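Local coordinates for protein proline dehydrogenase (Bradyrhizobium japonicum USDA 110, PDB 3HAZ) that probably oxidises proline to glutamate in two steps, using a flavin-dependent proline dehydrogenase and an NAD-dependent aldehyde dehydrogenase joined in one chain, at residues A43-R53 with A473-L484. Residues are numbered along the deposited sequence; the frame is centred on the assembly and turned at random.
With SO4 (sulfate ion), chain I.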
ATOM      1  N   ALA A  43      40.865  20.364   8.899  1.00 25.56           N
ATOM      2  CA  ALA A  43      39.521  20.711   8.449  1.00 31.29           C
ATOM      3  C   ALA A  43      38.593  21.134   9.597  1.00 30.23           C
ATOM      4  O   ALA A  43      37.818  22.083   9.455  1.00 25.89           O
ATOM      5  CB  ALA A  43      38.909  19.562   7.647  1.00 29.18           C
ATOM      6  N   THR A  44      38.666  20.430  10.727  1.00 31.01           N
ATOM      7  CA  THR A  44      37.892  20.824  11.904  1.00 29.98           C
ATOM      8  C   THR A  44      38.281  22.239  12.348  1.00 27.37           C
ATOM      9  O   THR A  44      37.425  23.058  12.674  1.00 23.78           O
ATOM     10  CB  THR A  44      38.085  19.841  13.082  1.00 35.35           C
ATOM     11  OG1 THR A  44      37.674  18.526  12.684  1.00 30.72           O
ATOM     12  CG2 THR A  44      37.266  20.279  14.291  1.00 33.74           C
ATOM     13  N   ARG A  45      39.577  22.526  12.349  1.00 21.86           N
ATOM     14  CA  ARG A  45      40.048  23.849  12.737  1.00 28.67           C
ATOM     15  C   ARG A  45      39.561  24.935  11.776  1.00 31.79           C
ATOM     16  O   ARG A  45      39.231  26.043  12.198  1.00 26.43           O
ATOM     17  CB  ARG A  45      41.573  23.867  12.855  1.00 29.26           C
ATOM     18  CG  ARG A  45      42.100  23.044  14.036  1.00 31.85           C
ATOM     19  CD  ARG A  45      43.619  23.016  14.076  1.00 29.53           C
ATOM     20  NE  ARG A  45      44.209  24.347  14.199  1.00 29.59           N
ATOM     21  CZ  ARG A  45      44.533  24.920  15.356  1.00 36.19           C
ATOM     22  NH1 ARG A  45      44.314  24.280  16.499  1.00 35.92           N
ATOM     23  NH2 ARG A  45      45.073  26.135  15.375  1.00 32.50           N
ATOM     24  N   LEU A  46      39.518  24.616  10.486  1.00 32.74           N
ATOM     25  CA  LEU A  46      39.038  25.574   9.494  1.00 29.78           C
ATOM     26  C   LEU A  46      37.554  25.863   9.716  1.00 21.87           C
ATOM     27  O   LEU A  46      37.132  27.014   9.711  1.00 25.27           O
ATOM     28  CB  LEU A  46      39.283  25.063   8.072  1.00 28.80           C
ATOM     29  CG  LEU A  46      40.742  24.833   7.647  1.00 24.93           C
ATOM     30  CD1 LEU A  46      40.819  24.347   6.206  1.00 23.03           C
ATOM     31  CD2 LEU A  46      41.587  26.085   7.827  1.00 14.35           C
ATOM     32  N   ILE A  47      36.774  24.811   9.931  1.00 23.35           N
ATOM     33  CA  ILE A  47      35.331  24.953  10.120  1.00 29.55           C
ATOM     34  C   ILE A  47      34.981  25.649  11.445  1.00 30.12           C
ATOM     35  O   ILE A  47      34.031  26.426  11.513  1.00 33.39           O
ATOM     36  CB  ILE A  47      34.633  23.592  10.019  1.00 31.08           C
ATOM     37  CG1 ILE A  47      34.661  23.099   8.571  1.00 31.46           C
ATOM     38  CG2 ILE A  47      33.200  23.676  10.538  1.00 34.61           C
ATOM     39  CD1 ILE A  47      34.380  21.614   8.441  1.00 33.40           C
ATOM     40  N   GLU A  48      35.758  25.374  12.488  1.00 27.18           N
ATOM     41  CA  GLU A  48      35.610  26.080  13.762  1.00 31.49           C
ATOM     42  C   GLU A  48      35.784  27.577  13.578  1.00 33.15           C
ATOM     43  O   GLU A  48      35.001  28.372  14.102  1.00 28.76           O
ATOM     44  CB  GLU A  48      36.625  25.579  14.792  1.00 30.35           C
ATOM     45  CG  GLU A  48      36.272  24.247  15.408  1.00 32.73           C
ATOM     46  CD  GLU A  48      37.223  23.859  16.517  1.00 38.21           C
ATOM     47  OE1 GLU A  48      38.447  23.976  16.306  1.00 33.63           O
ATOM     48  OE2 GLU A  48      36.747  23.438  17.596  1.00 39.89           O
ATOM     49  N   ALA A  49      36.823  27.960  12.841  1.00 24.63           N
ATOM     50  CA  ALA A  49      37.046  29.362  12.530  1.00 28.43           C
ATOM     51  C   ALA A  49      35.871  29.916  11.726  1.00 30.48           C
ATOM     52  O   ALA A  49      35.403  31.023  11.979  1.00 28.92           O
ATOM     53  CB  ALA A  49      38.356  29.543  11.757  1.00 32.25           C
ATOM     54  N   ILE A  50      35.398  29.141  10.756  1.00 25.19           N
ATOM     55  CA  ILE A  50      34.282  29.582   9.932  1.00 20.31           C
ATOM     56  C   ILE A  50      33.056  29.838  10.798  1.00 29.88           C
ATOM     57  O   ILE A  50      32.309  30.787  10.572  1.00 27.30           O
ATOM     58  CB  ILE A  50      33.928  28.547   8.850  1.00 25.75           C
ATOM     59  CG1 ILE A  50      34.999  28.516   7.758  1.00 27.06           C
ATOM     60  CG2 ILE A  50      32.574  28.867   8.236  1.00 25.51           C
ATOM     61  CD1 ILE A  50      34.801  27.383   6.758  1.00 26.74           C
ATOM     62  N   ARG A  51      32.849  28.981  11.793  1.00 33.95           N
ATOM     63  CA  ARG A  51      31.681  29.101  12.659  1.00 28.28           C
ATOM     64  C   ARG A  51      31.927  29.975  13.885  1.00 30.67           C
ATOM     65  O   ARG A  51      31.095  30.029  14.790  1.00 39.35           O
ATOM     66  CB  ARG A  51      31.162  27.719  13.057  1.00 24.45           C
ATOM     67  CG  ARG A  51      30.600  26.955  11.875  1.00 26.87           C
ATOM     68  CD  ARG A  51      29.948  25.671  12.297  1.00 28.36           C
ATOM     69  NE  ARG A  51      29.036  25.197  11.260  1.00 29.88           N
ATOM     70  CZ  ARG A  51      28.365  24.056  11.331  1.00 36.82           C
ATOM     71  NH1 ARG A  51      28.506  23.271  12.394  1.00 38.20           N
ATOM     72  NH2 ARG A  51      27.555  23.699  10.340  1.00 36.74           N
ATOM     73  N   LYS A  52      33.060  30.668  13.909  1.00 30.77           N
ATOM     74  CA  LYS A  52      33.312  31.627  14.973  1.00 43.04           C
ATOM     75  C   LYS A  52      32.225  32.698  14.930  1.00 62.64           C
ATOM     76  O   LYS A  52      31.403  32.788  15.841  1.00 67.37           O
ATOM     77  CB  LYS A  52      34.703  32.249  14.842  1.00 41.19           C
ATOM     78  CG  LYS A  52      35.161  33.016  16.081  1.00 45.76           C
ATOM     79  CD  LYS A  52      36.677  33.186  16.098  1.00 52.28           C
ATOM     80  CE  LYS A  52      37.187  33.638  17.465  1.00 60.38           C
ATOM     81  NZ  LYS A  52      37.028  35.107  17.695  1.00 59.22           N
ATOM     82  N   ARG A  53      32.229  33.489  13.857  1.00 71.08           N
ATOM     83  CA  ARG A  53      31.219  34.520  13.598  1.00 74.52           C
ATOM     84  C   ARG A  53      31.392  35.755  14.484  1.00 78.49           C
ATOM     85  O   ARG A  53      32.437  35.950  15.107  1.00 78.62           O
ATOM     86  CB  ARG A  53      29.802  33.957  13.752  1.00 72.81           C
ATOM     87  CG  ARG A  53      29.171  34.251  15.104  1.00 73.31           C
ATOM     88  CD  ARG A  53      28.133  33.210  15.478  1.00 76.16           C
ATOM     89  NE  ARG A  53      26.785  33.582  15.058  1.00 82.57           N
ATOM     90  CZ  ARG A  53      25.989  34.395  15.747  1.00 88.98           C
ATOM     91  NH1 ARG A  53      26.413  34.933  16.882  1.00 90.68           N
ATOM     92  NH2 ARG A  53      24.771  34.675  15.300  1.00 89.53           N
ATOM     93  N   ALA A 473      27.938  25.084   6.150  1.00 30.53           N
ATOM     94  CA  ALA A 473      28.789  25.527   7.243  1.00 35.69           C
ATOM     95  C   ALA A 473      28.111  26.658   8.007  1.00 39.86           C
ATOM     96  O   ALA A 473      28.297  26.800   9.210  1.00 44.64           O
ATOM     97  CB  ALA A 473      30.140  25.967   6.722  1.00 33.27           C
ATOM     98  N   ALA A 474      27.311  27.451   7.302  1.00 44.76           N
ATOM     99  CA  ALA A 474      26.637  28.596   7.907  1.00 41.70           C
ATOM    100  C   ALA A 474      25.335  28.196   8.596  1.00 40.73           C
ATOM    101  O   ALA A 474      24.679  29.022   9.229  1.00 46.68           O
ATOM    102  CB  ALA A 474      26.368  29.661   6.859  1.00 40.44           C
ATOM    103  N   ASP A 475      24.962  26.928   8.463  1.00 30.74           N
ATOM    104  CA  ASP A 475      23.742  26.415   9.063  1.00 38.95           C
ATOM    105  C   ASP A 475      24.111  25.545  10.259  1.00 40.86           C
ATOM    106  O   ASP A 475      24.552  24.408  10.096  1.00 35.72           O
ATOM    107  CB  ASP A 475      22.947  25.607   8.031  1.00 41.90           C
ATOM    108  CG  ASP A 475      21.682  24.989   8.608  1.00 51.86           C
ATOM    109  OD1 ASP A 475      21.276  25.386   9.727  1.00 48.78           O
ATOM    110  OD2 ASP A 475      21.095  24.105   7.936  1.00 48.40           O
ATOM    111  N   TYR A 476      23.928  26.080  11.462  1.00 41.63           N
ATOM    112  CA  TYR A 476      24.402  25.397  12.668  1.00 38.74           C
ATOM    113  C   TYR A 476      23.658  24.102  12.996  1.00 35.57           C
ATOM    114  O   TYR A 476      24.014  23.398  13.939  1.00 32.86           O
ATOM    115  CB  TYR A 476      24.420  26.345  13.871  1.00 37.21           C
ATOM    116  CG  TYR A 476      25.529  27.373  13.810  1.00 34.92           C
ATOM    117  CD1 TYR A 476      26.570  27.246  12.896  1.00 45.70           C
ATOM    118  CD2 TYR A 476      25.552  28.451  14.682  1.00 40.17           C
ATOM    119  CE1 TYR A 476      27.591  28.182  12.842  1.00 52.54           C
ATOM    120  CE2 TYR A 476      26.573  29.387  14.640  1.00 47.56           C
ATOM    121  CZ  TYR A 476      27.588  29.249  13.718  1.00 55.26           C
ATOM    122  OH  TYR A 476      28.597  30.183  13.675  1.00 64.45           O
ATOM    123  N   ARG A 477      22.636  23.775  12.213  1.00 36.19           N
ATOM    124  CA  ARG A 477      21.986  22.481  12.359  1.00 34.87           C
ATOM    125  C   ARG A 477      22.907  21.391  11.844  1.00 34.21           C
ATOM    126  O   ARG A 477      22.793  20.233  12.242  1.00 39.47           O
ATOM    127  CB  ARG A 477      20.662  22.439  11.593  1.00 47.63           C
ATOM    128  CG  ARG A 477      19.522  23.200  12.250  1.00 52.35           C
ATOM    129  CD  ARG A 477      18.338  23.306  11.302  1.00 48.96           C
ATOM    130  NE  ARG A 477      18.716  23.968  10.057  1.00 51.42           N
ATOM    131  CZ  ARG A 477      17.915  24.099   9.006  1.00 50.38           C
ATOM    132  NH1 ARG A 477      18.347  24.718   7.918  1.00 47.99           N
ATOM    133  NH2 ARG A 477      16.682  23.612   9.044  1.00 48.56           N
ATOM    134  N   VAL A 478      23.812  21.761  10.943  1.00 32.23           N
ATOM    135  CA  VAL A 478      24.730  20.792  10.357  1.00 34.67           C
ATOM    136  C   VAL A 478      25.960  20.647  11.237  1.00 32.01           C
ATOM    137  O   VAL A 478      26.725  21.597  11.389  1.00 27.59           O
ATOM    138  CB  VAL A 478      25.168  21.213   8.939  1.00 31.75           C
ATOM    139  CG1 VAL A 478      26.148  20.201   8.365  1.00 20.50           C
ATOM    140  CG2 VAL A 478      23.947  21.373   8.029  1.00 37.61           C
ATOM    141  N   PRO A 479      26.149  19.457  11.824  1.00 32.77           N
ATOM    142  CA  PRO A 479      27.268  19.204  12.736  1.00 34.97           C
ATOM    143  C   PRO A 479      28.590  19.234  11.987  1.00 41.14           C
ATOM    144  O   PRO A 479      28.636  18.865  10.817  1.00 36.37           O
ATOM    145  CB  PRO A 479      26.999  17.779  13.249  1.00 34.51           C
ATOM    146  CG  PRO A 479      25.576  17.481  12.883  1.00 36.49           C
ATOM    147  CD  PRO A 479      25.300  18.268  11.646  1.00 38.47           C
ATOM    148  N   VAL A 480      29.651  19.666  12.657  1.00 38.62           N
ATOM    149  CA  VAL A 480      30.971  19.693  12.044  1.00 31.58           C
ATOM    150  C   VAL A 480      31.348  18.352  11.397  1.00 35.48           C
ATOM    151  O   VAL A 480      31.827  18.322  10.263  1.00 34.52           O
ATOM    152  CB  VAL A 480      32.048  20.123  13.052  1.00 31.46           C
ATOM    153  CG1 VAL A 480      33.439  19.977  12.444  1.00 27.12           C
ATOM    154  CG2 VAL A 480      31.800  21.560  13.509  1.00 34.54           C
ATOM    155  N   PRO A 481      31.123  17.236  12.107  1.00 43.26           N
ATOM    156  CA  PRO A 481      31.510  15.953  11.508  1.00 48.15           C
ATOM    157  C   PRO A 481      30.819  15.681  10.170  1.00 42.94           C
ATOM    158  O   PRO A 481      31.385  14.979   9.332  1.00 46.26           O
ATOM    159  CB  PRO A 481      31.081  14.934  12.568  1.00 47.03           C
ATOM    160  CG  PRO A 481      31.115  15.710  13.855  1.00 46.39           C
ATOM    161  CD  PRO A 481      30.619  17.071  13.482  1.00 42.63           C
ATOM    162  N   ALA A 482      29.629  16.240   9.969  1.00 37.73           N
ATOM    163  CA  ALA A 482      28.900  16.068   8.714  1.00 45.10           C
ATOM    164  C   ALA A 482      29.600  16.746   7.531  1.00 42.09           C
ATOM    165  O   ALA A 482      29.573  16.246   6.405  1.00 38.59           O
ATOM    166  CB  ALA A 482      27.475  16.589   8.854  1.00 40.76           C
ATOM    167  N   LEU A 483      30.214  17.893   7.791  1.00 38.49           N
ATOM    168  CA  LEU A 483      30.939  18.617   6.756  1.00 34.22           C
ATOM    169  C   LEU A 483      32.223  17.878   6.403  1.00 36.55           C
ATOM    170  O   LEU A 483      32.873  18.185   5.401  1.00 40.60           O
ATOM    171  CB  LEU A 483      31.262  20.031   7.235  1.00 30.18           C
ATOM    172  CG  LEU A 483      30.065  20.851   7.723  1.00 29.40           C
ATOM    173  CD1 LEU A 483      30.536  22.072   8.485  1.00 35.40           C
ATOM    174  CD2 LEU A 483      29.166  21.259   6.561  1.00 29.46           C
ATOM    175  N   LEU A 484      32.568  16.891   7.226  1.00 28.15           N
ATOM    176  CA  LEU A 484      33.852  16.202   7.126  1.00 28.33           C
ATOM    177  C   LEU A 484      33.755  14.813   6.507  1.00 29.30           C
ATOM    178  O   LEU A 484      34.755  14.099   6.406  1.00 29.25           O
ATOM    179  CB  LEU A 484      34.491  16.089   8.509  1.00 31.06           C
ATOM    180  CG  LEU A 484      34.985  17.402   9.110  1.00 40.97           C
ATOM    181  CD1 LEU A 484      35.830  17.135  10.345  1.00 43.66           C
ATOM    182  CD2 LEU A 484      35.776  18.170   8.068  1.00 39.03           C
TER
HETATM  183  S   SO4 I1004      15.124  25.138   5.917  1.00 71.26           S
HETATM  184  O1  SO4 I1004      14.949  23.879   6.639  1.00 57.05           O
HETATM  185  O2  SO4 I1004      14.035  25.289   4.954  1.00 77.21           O
HETATM  186  O3  SO4 I1004      15.099  26.259   6.854  1.00 71.61           O
HETATM  187  O4  SO4 I1004      16.404  25.131   5.210  1.00 70.86           O
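R51, just past the end of helix 33-50, reaches to the end of helix 469-473 and the loop 474-479 that follows it, and binds backbone carbonyls there. The side chain is extended from CG to NE, which carries the guanidinium across to the loop. R51 NE donates to A473 O at 2.7 Å, nearly straight at 166° and close to the guanidinium plane. R51 NH1 bonds V478 O at 2.6 Å; its N-H is bent, though it lies in the guanidinium plane and meets the carbonyl oxygen almost head-on. R51 NH2 also approaches V478 O, but so closely that this bond is doubtful. R51 NH2 also bonds Q472 O.

The faces of this guanidinium have apolar neighbours. Y476 CD1 lies over one face, 3.6 Å from R51 NE, with the ring steeply inclined at 69° rather than stacked. L483 CD1 lies over the opposite face. Y476 OH returns a weak hydrogen bond to R51 O.

The helix side is packed by aliphatic groups. I47 CD1 sits against L483 CB and L484 CD2, each at 3.7 Å. I47 CG2, the branch anti to the backbone N, meets V480 CG2 and L483 CD1. A43 CB presses on L484 CD2 at 3.5 Å, a tight fit. L484 CD1 abuts T44 OG1, whose hydrogen bond goes to H40 O. I47 and L483 also touch F469, an FAD-binding residue.

Within the loop, D475 OD1 accepts from R477 N, an Asx turn, and its carboxylate also salt-bridges the R477 guanidinium, which holds a sulfate probably from the crystallisation liquor. In the assembly, R148 of a second subunit packs on R51 and F67 of that subunit meets the Y476 ring.

A leucine in place of R51 would probably leave the carbonyls of A473 and V478 without these donors and the loop less firmly fixed. One buried arginine joins the end of helix 33-50 to the end of helix 469-473 and the loop after it, beside the flavin site of the proline dehydrogenase barrel.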